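Local coordinates for deferrochelatase (Vibrio cholerae, PDB 5DE0), which binds heme b and probably acts as a peroxidase of the dye-decolorizing (DyP) type, at residues K6-I11 with T57-F62; L24-N29 with Q123-V128; A31-A36 with S119-D124; F62-W67 with P76-F81; T94-L99 with T285-F290. All coordinates share one frame; numbering follows the deposited sequence.

Contact 1: K6-I11 with T57-F62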
# COMPACT_ATOMS: atom_id res chain seq x y z
N LYS B 6 -7.16 -26.42 -17.29
CA LYS B 6 -7.54 -25.38 -16.33
C LYS B 6 -6.37 -24.49 -15.94
O LYS B 6 -5.39 -24.94 -15.36
CB LYS B 6 -8.13 -26.01 -15.07
CG LYS B 6 -9.59 -26.40 -15.18
CD LYS B 6 -10.14 -26.83 -13.83
CE LYS B 6 -11.64 -27.05 -13.89
NZ LYS B 6 -12.35 -25.81 -14.33
N SER B 7 -6.49 -23.21 -16.27
CA SER B 7 -5.50 -22.21 -15.88
C SER B 7 -5.65 -21.84 -14.40
O SER B 7 -6.67 -22.13 -13.78
CB SER B 7 -5.64 -20.96 -16.74
OG SER B 7 -6.95 -20.43 -16.66
N GLN B 8 -4.63 -21.20 -13.85
CA GLN B 8 -4.70 -20.71 -12.48
C GLN B 8 -5.65 -19.52 -12.42
O GLN B 8 -5.73 -18.72 -13.35
CB GLN B 8 -3.31 -20.36 -11.95
CG GLN B 8 -2.36 -21.56 -11.92
CD GLN B 8 -1.03 -21.26 -11.25
OE1 GLN B 8 -0.98 -20.93 -10.06
NE2 GLN B 8 0.06 -21.40 -12.00
N THR B 9 -6.37 -19.40 -11.30
CA THR B 9 -7.54 -18.53 -11.20
C THR B 9 -7.31 -17.04 -11.44
O THR B 9 -8.26 -16.29 -11.66
CB THR B 9 -8.19 -18.67 -9.82
OG1 THR B 9 -7.25 -18.30 -8.80
CG2 THR B 9 -8.66 -20.10 -9.58
N ALA B 10 -6.05 -16.60 -11.40
CA ALA B 10 -5.77 -15.17 -11.50
C ALA B 10 -5.72 -14.66 -12.94
O ALA B 10 -5.94 -13.47 -13.19
CB ALA B 10 -4.45 -14.85 -10.80
N ILE B 11 -5.46 -15.56 -13.89
CA ILE B 11 -5.15 -15.17 -15.26
C ILE B 11 -6.36 -14.70 -16.08
O ILE B 11 -6.39 -13.57 -16.55
CB ILE B 11 -4.48 -16.33 -16.01
CG1 ILE B 11 -3.25 -16.82 -15.23
CG2 ILE B 11 -4.08 -15.91 -17.41
CD1 ILE B 11 -2.53 -17.97 -15.88
N THR B 57 -7.92 -14.46 -6.00
CA THR B 57 -7.36 -15.36 -7.00
C THR B 57 -5.85 -15.44 -6.84
O THR B 57 -5.25 -14.63 -6.14
CB THR B 57 -7.69 -14.89 -8.43
OG1 THR B 57 -7.11 -13.60 -8.65
CG2 THR B 57 -9.19 -14.81 -8.63
N VAL B 58 -5.23 -16.42 -7.49
CA VAL B 58 -3.79 -16.60 -7.39
C VAL B 58 -3.21 -17.28 -8.63
O VAL B 58 -3.88 -18.10 -9.27
CB VAL B 58 -3.41 -17.42 -6.13
CG1 VAL B 58 -3.92 -18.85 -6.24
CG2 VAL B 58 -1.91 -17.40 -5.88
N SER B 59 -1.99 -16.90 -8.99
CA SER B 59 -1.25 -17.58 -10.05
C SER B 59 0.23 -17.63 -9.71
O SER B 59 0.87 -16.59 -9.54
CB SER B 59 -1.46 -16.88 -11.39
OG SER B 59 -0.73 -17.53 -12.42
N VAL B 60 0.77 -18.84 -9.61
CA VAL B 60 2.17 -19.04 -9.27
C VAL B 60 2.97 -19.38 -10.52
O VAL B 60 2.62 -20.30 -11.27
CB VAL B 60 2.35 -20.16 -8.23
CG1 VAL B 60 3.82 -20.31 -7.87
CG2 VAL B 60 1.52 -19.87 -6.99
N ALA B 61 4.05 -18.64 -10.75
CA ALA B 61 4.86 -18.82 -11.95
C ALA B 61 6.35 -18.92 -11.63
O ALA B 61 6.82 -18.36 -10.63
CB ALA B 61 4.61 -17.68 -12.92
N PHE B 62 7.08 -19.63 -12.48
CA PHE B 62 8.50 -19.87 -12.25
C PHE B 62 9.35 -19.38 -13.42
O PHE B 62 8.93 -19.48 -14.57
CB PHE B 62 8.76 -21.35 -12.00
CG PHE B 62 7.91 -21.94 -10.91
CD1 PHE B 62 6.71 -22.57 -11.21
CD2 PHE B 62 8.32 -21.87 -9.59
CE1 PHE B 62 5.93 -23.12 -10.20
CE2 PHE B 62 7.54 -22.42 -8.58
CZ PHE B 62 6.35 -23.04 -8.89
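Gln8 lays its amide over the backbone of Val60, gripping that residue at both of its polar atoms. OE1 of Gln8 takes the N-H of Val60 at 2.8 Å in an almost straight bond (174°), the donor standing above the carbonyl plane of the amide instead of on a lone pair. NE2 of Gln8 gives back a hydrogen to Val60 O at 2.9 Å, and this acceptor lies close to the amide plane. With two bonds to one residue the rotation of the amide is fixed, and the extended chain beyond CG (chi2 -173°) supplies the reach. One residue on, OG1 of Thr9 accepts from Val58 N at 3.1 Å, so a side-chain oxygen stands in for a strand carbonyl; Ala10 N adds a weak bond to Val58 O. The methyl of Ala10 rests 3.7 Å from CB of Ser59. OG1 of Thr57 passes close to Ala10, but its hydrogen bond is to His103 O. Gln8 and Thr9 thus use the edge of strand 57-62 not paired with strand 98-104, while Ala10 O reaches His103 NE2 of that strand. NE2 of Gln8 also bonds to Pro292 O, just past strand 281-291, and the Gln8 side chain touches Leu297 of helix 294-299.

Contact 2: L24-N29 with Q123-V128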
# COMPACT_ATOMS: atom_id res chain seq x y z
N LEU B 24 10.27 -13.30 -5.79
CA LEU B 24 11.13 -13.83 -4.73
C LEU B 24 12.21 -14.77 -5.27
O LEU B 24 12.09 -15.32 -6.37
CB LEU B 24 10.29 -14.54 -3.67
CG LEU B 24 9.43 -15.75 -4.07
CD1 LEU B 24 10.17 -17.05 -3.85
CD2 LEU B 24 8.11 -15.74 -3.32
N LYS B 25 13.26 -14.94 -4.48
CA LYS B 25 14.36 -15.82 -4.83
C LYS B 25 14.43 -16.96 -3.81
O LYS B 25 14.25 -16.74 -2.62
CB LYS B 25 15.68 -15.05 -4.86
CG LYS B 25 16.87 -15.83 -5.41
CD LYS B 25 16.85 -15.87 -6.93
CE LYS B 25 18.03 -16.67 -7.47
NZ LYS B 25 18.01 -16.78 -8.95
N VAL B 26 14.67 -18.18 -4.29
CA VAL B 26 14.74 -19.34 -3.41
C VAL B 26 16.18 -19.64 -3.01
O VAL B 26 17.00 -20.03 -3.84
CB VAL B 26 14.12 -20.58 -4.08
CG1 VAL B 26 14.08 -21.74 -3.10
CG2 VAL B 26 12.72 -20.26 -4.60
N ARG B 27 16.48 -19.44 -1.73
CA ARG B 27 17.85 -19.57 -1.24
C ARG B 27 18.18 -20.97 -0.71
O ARG B 27 19.27 -21.49 -0.95
CB ARG B 27 18.12 -18.52 -0.16
CG ARG B 27 18.23 -17.11 -0.70
CD ARG B 27 19.21 -17.05 -1.86
NE ARG B 27 19.32 -15.71 -2.43
CZ ARG B 27 20.05 -15.40 -3.50
NH1 ARG B 27 20.74 -16.34 -4.12
NH2 ARG B 27 20.08 -14.15 -3.94
N GLN B 28 17.25 -21.56 0.02
CA GLN B 28 17.47 -22.89 0.59
C GLN B 28 16.15 -23.64 0.78
O GLN B 28 15.08 -23.09 0.54
CB GLN B 28 18.20 -22.78 1.93
CG GLN B 28 17.44 -22.00 2.98
CD GLN B 28 18.06 -22.11 4.36
OE1 GLN B 28 19.24 -22.42 4.50
NE2 GLN B 28 17.26 -21.85 5.39
N ASN B 29 16.26 -24.90 1.21
CA ASN B 29 15.10 -25.76 1.45
C ASN B 29 14.08 -25.73 0.32
O ASN B 29 12.89 -25.52 0.54
CB ASN B 29 14.41 -25.37 2.77
CG ASN B 29 15.21 -25.80 3.98
OD1 ASN B 29 15.84 -26.86 3.99
ND2 ASN B 29 15.19 -24.97 5.02
N GLN B 123 12.62 -18.03 6.06
CA GLN B 123 14.08 -18.03 6.12
C GLN B 123 14.70 -18.71 4.91
O GLN B 123 15.91 -18.64 4.69
CB GLN B 123 14.56 -18.72 7.40
CG GLN B 123 14.09 -18.04 8.68
CD GLN B 123 14.62 -16.63 8.81
OE1 GLN B 123 13.87 -15.66 8.74
NE2 GLN B 123 15.93 -16.50 9.00
N ASP B 124 13.86 -19.38 4.13
CA ASP B 124 14.32 -20.10 2.94
C ASP B 124 14.23 -19.20 1.70
O ASP B 124 14.69 -19.57 0.62
CB ASP B 124 13.48 -21.36 2.72
CG ASP B 124 13.34 -22.19 3.98
OD1 ASP B 124 14.32 -22.26 4.76
OD2 ASP B 124 12.26 -22.78 4.19
N ILE B 125 13.64 -18.03 1.88
CA ILE B 125 13.24 -17.17 0.77
C ILE B 125 13.72 -15.73 0.96
O ILE B 125 13.74 -15.22 2.08
CB ILE B 125 11.70 -17.18 0.61
CG1 ILE B 125 11.24 -18.53 0.08
CG2 ILE B 125 11.23 -16.08 -0.33
CD1 ILE B 125 11.84 -18.89 -1.24
N GLU B 126 14.12 -15.09 -0.13
CA GLU B 126 14.31 -13.65 -0.13
C GLU B 126 13.37 -12.98 -1.13
O GLU B 126 13.44 -13.25 -2.33
CB GLU B 126 15.76 -13.29 -0.45
CG GLU B 126 15.99 -11.79 -0.60
CD GLU B 126 17.45 -11.44 -0.77
OE1 GLU B 126 18.31 -12.28 -0.42
OE2 GLU B 126 17.75 -10.34 -1.27
N ILE B 127 12.49 -12.12 -0.63
CA ILE B 127 11.55 -11.40 -1.48
C ILE B 127 12.25 -10.23 -2.17
O ILE B 127 12.56 -9.22 -1.54
CB ILE B 127 10.34 -10.89 -0.68
CG1 ILE B 127 9.62 -12.06 -0.00
CG2 ILE B 127 9.40 -10.11 -1.58
CD1 ILE B 127 8.39 -11.64 0.79
N VAL B 128 12.50 -10.38 -3.47
CA VAL B 128 13.21 -9.37 -4.24
C VAL B 128 12.37 -8.11 -4.44
O VAL B 128 12.87 -6.99 -4.38
CB VAL B 128 13.64 -9.92 -5.62
CG1 VAL B 128 14.43 -8.87 -6.39
CG2 VAL B 128 14.45 -11.19 -5.45
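Strands 24-26 and 125-127 run antiparallel, their axes 4.6 Å apart at 161°, with Lys25 and Glu126 as the hydrogen-bonded pair: Lys25 N gives to Glu126 O at 2.7 Å and Glu126 N to Lys25 O. Leu24 and Val26 share a sheet face with Ile125, whose CD1 lies 3.6 Å from Leu24 CD1 and 3.7 Å from Val26 CG2. Ile125 gets there because its chain folds back at chi2 (-60°), swinging CD1 over the neighbouring strand. Lys25 and Glu126 lie on the other face; past the strand end, Arg27 runs alongside Glu126 in the same direction, but their charges stay beyond salt-bridge distance. CG of Lys25 covers one guanidinium face, while its NZ turns to Asp95 and Asp97. Where the pairing ends, Asp124 takes over. Its carbonyl O accepts from Arg27 N and Gln28 N, both donors approaching over one side of the carbonyl plane. OD1 accepts from Gln28 NE2 at 3.0 Å, nearly along the C-O axis, and from Asn29 ND2 at 2.9 Å, from above the carboxylate plane, the amide of Asn29 standing almost perpendicular (86°). Four N-H groups on two oxygens hold the turn after strand 18-26, and the two amides probably favour a charged Asp124 carboxylate.

Contact 3: A31-A36 with S119-D124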
# COMPACT_ATOMS: atom_id res chain seq x y z
N ALA B 31 12.60 -27.85 -1.53
CA ALA B 31 11.46 -28.75 -1.50
C ALA B 31 10.36 -28.20 -0.60
O ALA B 31 9.17 -28.34 -0.89
CB ALA B 31 11.88 -30.14 -1.05
N HIS B 32 10.76 -27.58 0.51
CA HIS B 32 9.81 -27.00 1.44
C HIS B 32 9.14 -25.77 0.81
O HIS B 32 7.95 -25.52 1.03
CB HIS B 32 10.49 -26.60 2.75
CG HIS B 32 11.18 -27.73 3.45
ND1 HIS B 32 11.34 -28.98 2.89
CD2 HIS B 32 11.77 -27.79 4.68
CE1 HIS B 32 11.99 -29.76 3.73
NE2 HIS B 32 12.26 -29.07 4.82
N VAL B 33 9.91 -25.03 0.02
CA VAL B 33 9.41 -23.84 -0.64
C VAL B 33 8.39 -24.19 -1.72
O VAL B 33 7.34 -23.56 -1.82
CB VAL B 33 10.56 -23.03 -1.27
CG1 VAL B 33 10.01 -21.84 -2.04
CG2 VAL B 33 11.53 -22.56 -0.19
N LEU B 34 8.71 -25.20 -2.53
CA LEU B 34 7.81 -25.66 -3.59
C LEU B 34 6.47 -26.12 -3.02
O LEU B 34 5.41 -25.81 -3.57
CB LEU B 34 8.46 -26.79 -4.39
CG LEU B 34 7.63 -27.37 -5.54
CD1 LEU B 34 7.21 -26.26 -6.50
CD2 LEU B 34 8.41 -28.45 -6.27
N GLN B 35 6.53 -26.86 -1.92
CA GLN B 35 5.33 -27.34 -1.24
C GLN B 35 4.46 -26.17 -0.78
O GLN B 35 3.25 -26.18 -0.98
CB GLN B 35 5.68 -28.23 -0.05
CG GLN B 35 6.23 -29.59 -0.42
CD GLN B 35 6.44 -30.49 0.79
OE1 GLN B 35 6.06 -30.13 1.91
NE2 GLN B 35 7.04 -31.65 0.57
N ALA B 36 5.10 -25.18 -0.17
CA ALA B 36 4.40 -24.00 0.31
C ALA B 36 3.75 -23.22 -0.83
O ALA B 36 2.69 -22.62 -0.65
CB ALA B 36 5.36 -23.11 1.08
N SER B 119 4.78 -18.23 5.65
CA SER B 119 5.12 -18.18 7.07
C SER B 119 6.16 -19.22 7.47
O SER B 119 7.06 -18.94 8.26
CB SER B 119 3.86 -18.36 7.92
OG SER B 119 4.15 -18.21 9.29
N ASP B 120 6.05 -20.43 6.91
CA ASP B 120 6.96 -21.52 7.26
C ASP B 120 8.27 -21.48 6.48
O ASP B 120 9.25 -22.12 6.88
CB ASP B 120 6.27 -22.87 7.05
CG ASP B 120 5.14 -23.12 8.02
OD1 ASP B 120 5.12 -22.47 9.09
OD2 ASP B 120 4.27 -23.96 7.72
N ILE B 121 8.29 -20.75 5.38
CA ILE B 121 9.48 -20.71 4.52
C ILE B 121 10.10 -19.32 4.42
O ILE B 121 10.72 -18.98 3.41
CB ILE B 121 9.15 -21.21 3.09
CG1 ILE B 121 8.06 -20.33 2.46
CG2 ILE B 121 8.71 -22.66 3.12
CD1 ILE B 121 7.90 -20.54 0.97
N ALA B 122 9.94 -18.53 5.47
CA ALA B 122 10.43 -17.16 5.48
C ALA B 122 11.95 -17.08 5.42
O ALA B 122 12.51 -16.18 4.79
CB ALA B 122 9.92 -16.43 6.72
N GLN B 123 12.62 -18.03 6.06
CA GLN B 123 14.08 -18.03 6.12
C GLN B 123 14.70 -18.71 4.91
O GLN B 123 15.91 -18.64 4.69
CB GLN B 123 14.56 -18.72 7.40
CG GLN B 123 14.09 -18.04 8.68
CD GLN B 123 14.62 -16.63 8.81
OE1 GLN B 123 13.87 -15.66 8.74
NE2 GLN B 123 15.93 -16.50 9.00
N ASP B 124 13.86 -19.38 4.13
CA ASP B 124 14.32 -20.10 2.94
C ASP B 124 14.23 -19.20 1.70
O ASP B 124 14.69 -19.57 0.62
CB ASP B 124 13.48 -21.36 2.72
CG ASP B 124 13.34 -22.19 3.98
OD1 ASP B 124 14.32 -22.26 4.76
OD2 ASP B 124 12.26 -22.78 4.19
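Ile121 pushes its side chain against helix 30-38 in the N-terminal ferredoxin-like half of the DyP fold, where that helix and the loop between helix 108-117 and strand 125-134 pack together. The branches of Ile121 divide the work. CG1 stands between the backbone N and the carbonyl carbon (chi1 59°), and the chain then runs extended (chi2 167°), which delivers CD1 to the helix surface. There it meets the methyl of Ala36 at 3.6 Å and CG1 of Val33 at 3.9 Å, spanning two residues that lie three apart and hence almost one helical turn. CG2, the other branch, sits 3.6 Å from His32 O, a carbonyl whose hydrogen bond goes up the helix to Ala36 N. The Val33 and Ile121 side chains stand nearly perpendicular, meeting through their branch methyls. Val33 is split as well: with CG1 opposite the backbone N (chi1 176°) and turned to Ile121, its CG2 is left to face Asp124. Val33 and Asp124 run antiparallel past one another, and Asp124 presents its aliphatic part to the valine, its carboxylate being engaged elsewhere. Asp124 N bonds to Ile121 O, which makes a turn of residues 121-124. Val33 CG2 finally comes to rest 3.7 Å from Asp124 CB.

Contact 4: F62-W67 with P76-F81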
# COMPACT_ATOMS: atom_id res chain seq x y z
N PHE B 62 7.08 -19.63 -12.48
CA PHE B 62 8.50 -19.87 -12.25
C PHE B 62 9.35 -19.38 -13.42
O PHE B 62 8.93 -19.48 -14.57
CB PHE B 62 8.76 -21.35 -12.00
CG PHE B 62 7.91 -21.94 -10.91
CD1 PHE B 62 6.71 -22.57 -11.21
CD2 PHE B 62 8.32 -21.87 -9.59
CE1 PHE B 62 5.93 -23.12 -10.20
CE2 PHE B 62 7.54 -22.42 -8.58
CZ PHE B 62 6.35 -23.04 -8.89
N SER B 63 10.54 -18.87 -13.12
CA SER B 63 11.45 -18.38 -14.15
C SER B 63 12.17 -19.51 -14.86
O SER B 63 12.10 -20.66 -14.44
CB SER B 63 12.47 -17.42 -13.55
OG SER B 63 13.36 -18.09 -12.68
N LYS B 64 12.86 -19.18 -15.95
CA LYS B 64 13.63 -20.15 -16.71
C LYS B 64 14.71 -20.80 -15.85
O LYS B 64 14.89 -22.02 -15.90
CB LYS B 64 14.27 -19.47 -17.93
CG LYS B 64 15.35 -20.30 -18.61
CD LYS B 64 14.78 -21.56 -19.25
CE LYS B 64 15.84 -22.30 -20.05
NZ LYS B 64 15.28 -23.49 -20.74
N GLY B 65 15.41 -19.98 -15.08
CA GLY B 65 16.49 -20.47 -14.24
C GLY B 65 16.02 -21.43 -13.16
O GLY B 65 16.69 -22.44 -12.89
N PHE B 66 14.88 -21.14 -12.55
CA PHE B 66 14.36 -21.99 -11.49
C PHE B 66 13.68 -23.24 -12.04
O PHE B 66 13.54 -24.23 -11.33
CB PHE B 66 13.38 -21.20 -10.61
CG PHE B 66 12.93 -21.95 -9.38
CD1 PHE B 66 13.73 -21.96 -8.24
CD2 PHE B 66 11.71 -22.62 -9.35
CE1 PHE B 66 13.33 -22.65 -7.10
CE2 PHE B 66 11.31 -23.31 -8.20
CZ PHE B 66 12.12 -23.32 -7.08
N TRP B 67 13.26 -23.18 -13.29
CA TRP B 67 12.57 -24.31 -13.89
C TRP B 67 13.52 -25.50 -14.10
O TRP B 67 13.07 -26.64 -14.22
CB TRP B 67 11.92 -23.91 -15.22
CG TRP B 67 10.74 -24.77 -15.56
CD1 TRP B 67 10.77 -26.05 -16.04
CD2 TRP B 67 9.35 -24.42 -15.44
NE1 TRP B 67 9.49 -26.52 -16.22
CE2 TRP B 67 8.60 -25.54 -15.86
CE3 TRP B 67 8.67 -23.28 -15.02
CZ2 TRP B 67 7.20 -25.54 -15.88
CZ3 TRP B 67 7.29 -23.28 -15.03
CH2 TRP B 67 6.57 -24.40 -15.46
N PRO B 76 8.85 -24.56 -24.13
CA PRO B 76 9.69 -24.35 -25.31
C PRO B 76 10.23 -22.92 -25.46
O PRO B 76 11.38 -22.74 -25.86
CB PRO B 76 8.75 -24.68 -26.47
CG PRO B 76 7.77 -25.65 -25.90
CD PRO B 76 7.57 -25.19 -24.47
N GLU B 77 9.40 -21.94 -25.12
CA GLU B 77 9.75 -20.54 -25.35
C GLU B 77 10.26 -19.82 -24.10
O GLU B 77 10.64 -18.65 -24.16
CB GLU B 77 8.55 -19.78 -25.92
CG GLU B 77 7.89 -20.46 -27.11
CD GLU B 77 6.76 -19.63 -27.69
OE1 GLU B 77 6.92 -18.39 -27.78
OE2 GLU B 77 5.71 -20.21 -28.04
N LEU B 78 10.25 -20.51 -22.96
CA LEU B 78 10.68 -19.90 -21.70
C LEU B 78 12.17 -19.60 -21.70
O LEU B 78 13.00 -20.51 -21.83
CB LEU B 78 10.32 -20.80 -20.52
CG LEU B 78 10.68 -20.27 -19.13
CD1 LEU B 78 10.03 -18.92 -18.87
CD2 LEU B 78 10.28 -21.27 -18.05
N ILE B 79 12.52 -18.32 -21.57
CA ILE B 79 13.91 -17.88 -21.53
C ILE B 79 14.12 -16.86 -20.42
O ILE B 79 13.16 -16.38 -19.82
CB ILE B 79 14.35 -17.24 -22.87
CG1 ILE B 79 13.58 -15.94 -23.11
CG2 ILE B 79 14.16 -18.21 -24.03
CD1 ILE B 79 14.04 -15.18 -24.35
N ASP B 80 15.38 -16.53 -20.16
CA ASP B 80 15.71 -15.45 -19.24
C ASP B 80 15.31 -14.12 -19.86
O ASP B 80 15.40 -13.94 -21.07
CB ASP B 80 17.20 -15.44 -18.89
CG ASP B 80 17.58 -16.55 -17.94
OD1 ASP B 80 16.73 -17.42 -17.66
OD2 ASP B 80 18.74 -16.56 -17.47
N PHE B 81 14.85 -13.19 -19.02
CA PHE B 81 14.49 -11.85 -19.48
C PHE B 81 15.75 -11.10 -19.90
O PHE B 81 16.58 -10.75 -19.05
CB PHE B 81 13.75 -11.10 -18.38
CG PHE B 81 13.14 -9.80 -18.83
CD1 PHE B 81 13.88 -8.62 -18.78
CD2 PHE B 81 11.83 -9.74 -19.27
CE1 PHE B 81 13.32 -7.42 -19.18
CE2 PHE B 81 11.27 -8.54 -19.67
CZ PHE B 81 12.02 -7.38 -19.62
O HOH W 1 12.74 -16.39 -16.91
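Leu78 holds CG opposite its backbone N (chi1 -179°), which sends the isobutyl group toward Lys64, and Lys64 bends at chi2 (67°) so that its methylenes run past the Leu78 carbonyl. CG of Leu78 lies 3.8 Å from Lys64 CA, while its CD2 reaches CE3 of the Trp67 ring at 4.0 Å, the leucine chain set nearly perpendicular to the tryptophan side chain. CD of Lys64 approaches Leu78 O at 3.3 Å. Asp80 comes across the lysine chain, its OD1 3.2 Å from Lys64 CB; the ammonium is turned elsewhere, 7.0 Å from that oxygen. One water joins the backbones, accepting from Lys64 N and donating to Ile79 O. Ser63 is the N-cap of the short, weakly bonded helix 64-67, its OG accepting weakly from Phe66 N and also pairing with Val96 O. Leu78 packs on Phe290 and Ile79 on Tyr288, linking the helix start to strand 281-291 of the C-terminal sheet. Aliphatic packing and a single water bridge thus fasten the loop, and Asp80 may add a favourable charge near the helix N-terminus.

Contact 5: T94-L99 with T285-F290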
# COMPACT_ATOMS: atom_id res chain seq x y z
N THR B 94 15.88 -8.80 -13.71
CA THR B 94 15.88 -9.10 -12.28
C THR B 94 16.19 -10.56 -12.01
O THR B 94 15.62 -11.45 -12.65
CB THR B 94 14.53 -8.74 -11.63
OG1 THR B 94 14.11 -7.44 -12.05
CG2 THR B 94 14.64 -8.78 -10.12
N ASP B 95 17.09 -10.82 -11.06
CA ASP B 95 17.37 -12.18 -10.63
C ASP B 95 16.24 -12.66 -9.72
O ASP B 95 16.17 -12.30 -8.54
CB ASP B 95 18.72 -12.25 -9.90
CG ASP B 95 19.09 -13.66 -9.48
OD1 ASP B 95 18.54 -14.63 -10.06
OD2 ASP B 95 19.94 -13.81 -8.58
N VAL B 96 15.35 -13.47 -10.28
CA VAL B 96 14.15 -13.91 -9.56
C VAL B 96 13.75 -15.32 -9.99
O VAL B 96 13.86 -15.68 -11.16
CB VAL B 96 12.98 -12.93 -9.80
CG1 VAL B 96 12.79 -12.66 -11.28
CG2 VAL B 96 11.69 -13.45 -9.17
N ASP B 97 13.31 -16.13 -9.03
CA ASP B 97 12.92 -17.51 -9.30
C ASP B 97 11.40 -17.69 -9.41
O ASP B 97 10.93 -18.49 -10.22
CB ASP B 97 13.44 -18.44 -8.20
CG ASP B 97 14.95 -18.51 -8.16
OD1 ASP B 97 15.59 -18.31 -9.22
OD2 ASP B 97 15.51 -18.76 -7.07
N VAL B 98 10.65 -16.97 -8.59
CA VAL B 98 9.21 -17.22 -8.46
C VAL B 98 8.38 -15.93 -8.48
O VAL B 98 8.75 -14.93 -7.87
CB VAL B 98 8.90 -17.99 -7.15
CG1 VAL B 98 7.40 -18.16 -6.96
CG2 VAL B 98 9.60 -19.34 -7.15
N LEU B 99 7.26 -15.98 -9.19
CA LEU B 99 6.28 -14.91 -9.16
C LEU B 99 4.99 -15.38 -8.48
O LEU B 99 4.46 -16.44 -8.81
CB LEU B 99 5.97 -14.41 -10.58
CG LEU B 99 4.71 -13.56 -10.77
CD1 LEU B 99 4.78 -12.27 -9.96
CD2 LEU B 99 4.48 -13.25 -12.24
N THR B 285 12.38 -3.21 -12.70
CA THR B 285 12.47 -4.67 -12.68
C THR B 285 12.08 -5.23 -14.04
O THR B 285 11.49 -4.52 -14.86
CB THR B 285 11.58 -5.30 -11.59
OG1 THR B 285 10.21 -4.96 -11.85
CG2 THR B 285 11.97 -4.81 -10.21
N GLY B 286 12.41 -6.49 -14.27
CA GLY B 286 12.05 -7.16 -15.51
C GLY B 286 12.30 -8.65 -15.42
O GLY B 286 13.40 -9.08 -15.06
N ALA B 287 11.29 -9.45 -15.76
CA ALA B 287 11.41 -10.89 -15.64
C ALA B 287 10.39 -11.65 -16.50
O ALA B 287 9.27 -11.19 -16.70
CB ALA B 287 11.27 -11.31 -14.19
N TYR B 288 10.81 -12.81 -16.99
CA TYR B 288 9.91 -13.72 -17.70
C TYR B 288 9.58 -14.91 -16.80
O TYR B 288 10.42 -15.37 -16.03
CB TYR B 288 10.55 -14.22 -19.00
CG TYR B 288 10.48 -13.24 -20.15
CD1 TYR B 288 9.38 -12.41 -20.33
CD2 TYR B 288 11.53 -13.15 -21.07
CE1 TYR B 288 9.32 -11.52 -21.39
CE2 TYR B 288 11.48 -12.26 -22.12
CZ TYR B 288 10.37 -11.45 -22.28
OH TYR B 288 10.32 -10.56 -23.34
N PHE B 289 8.35 -15.40 -16.91
CA PHE B 289 7.92 -16.58 -16.17
C PHE B 289 7.04 -17.47 -17.03
O PHE B 289 6.66 -17.10 -18.14
CB PHE B 289 7.14 -16.18 -14.92
CG PHE B 289 7.90 -15.31 -13.96
CD1 PHE B 289 7.80 -13.93 -14.05
CD2 PHE B 289 8.70 -15.86 -12.97
CE1 PHE B 289 8.50 -13.12 -13.16
CE2 PHE B 289 9.39 -15.05 -12.09
CZ PHE B 289 9.29 -13.68 -12.19
N PHE B 290 6.73 -18.65 -16.52
CA PHE B 290 5.66 -19.46 -17.07
C PHE B 290 4.75 -19.93 -15.95
O PHE B 290 5.19 -20.61 -15.02
CB PHE B 290 6.20 -20.65 -17.85
CG PHE B 290 5.13 -21.46 -18.52
CD1 PHE B 290 4.57 -22.57 -17.90
CD2 PHE B 290 4.68 -21.12 -19.79
CE1 PHE B 290 3.59 -23.32 -18.53
CE2 PHE B 290 3.70 -21.85 -20.42
CZ PHE B 290 3.16 -22.96 -19.79
O HOH W 2 15.16 -12.04 -15.20
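Thr94 and Gly286 make the polar part of the contact, exchanging two hydrogen bonds. Thr94 N gives to Gly286 O at 2.8 Å, in the carbonyl plane, and OG1 of Thr94 accepts from Gly286 N at 3.0 Å (162°). The hydroxyl can do so because it lies beside its own backbone N (chi1 -47°), leaving both groups turned to the same glycine. A water adds to the pairing, donating to Thr94 O at 2.7 Å and weakly to Gly286 O. The apolar part follows along strand 287-290. Val96 CG1 packs on the methyl of Ala287 at 3.5 Å, and its CG2 lies at the edge of the Phe289 ring, in its plane. Leu99 CB sits squarely over one face of that ring in a CH-pi contact, 3.6 Å from the centroid and only 5° off the normal; CD2 of Leu99 continues over CD1. Asp97 and Val98, a classic beta bulge facing Leu24, lie between these two contacts. The site joins the sheets of the two halves of the DyP fold, Phe289 also touching Leu23 and Val174. Directional bonds fix the relative placement of the chains near Gly286, a residue about 9 Å from the bound heme, while the buried ring fills the interface with apolar contact.

Contacts 1, 3 and 5 are buried, contact 3 although its centre lies about 23 Å from the centre of the chain; contacts 2 and 4 are only partly so. Contacts 1, 2 and 5 all reach the N-terminal sheet, where 57-62 borders 98-104 and that strand borders 18-26, and salt bridges from Lys25 tie contact 2 to contact 5. Contacts 2 and 3 share Asp124, polar bonds on one side and packing on the other. Contact 4 continues from Phe62, the end of contact 1, and its Ser63 meets Val96. Contact 2 has strand pairing plus carboxylate-amide bonds, contact 1 mostly side-chain-to-backbone bonds, contact 5 one of that kind beside a backbone bond; contacts 3 and 4 are mainly apolar packing.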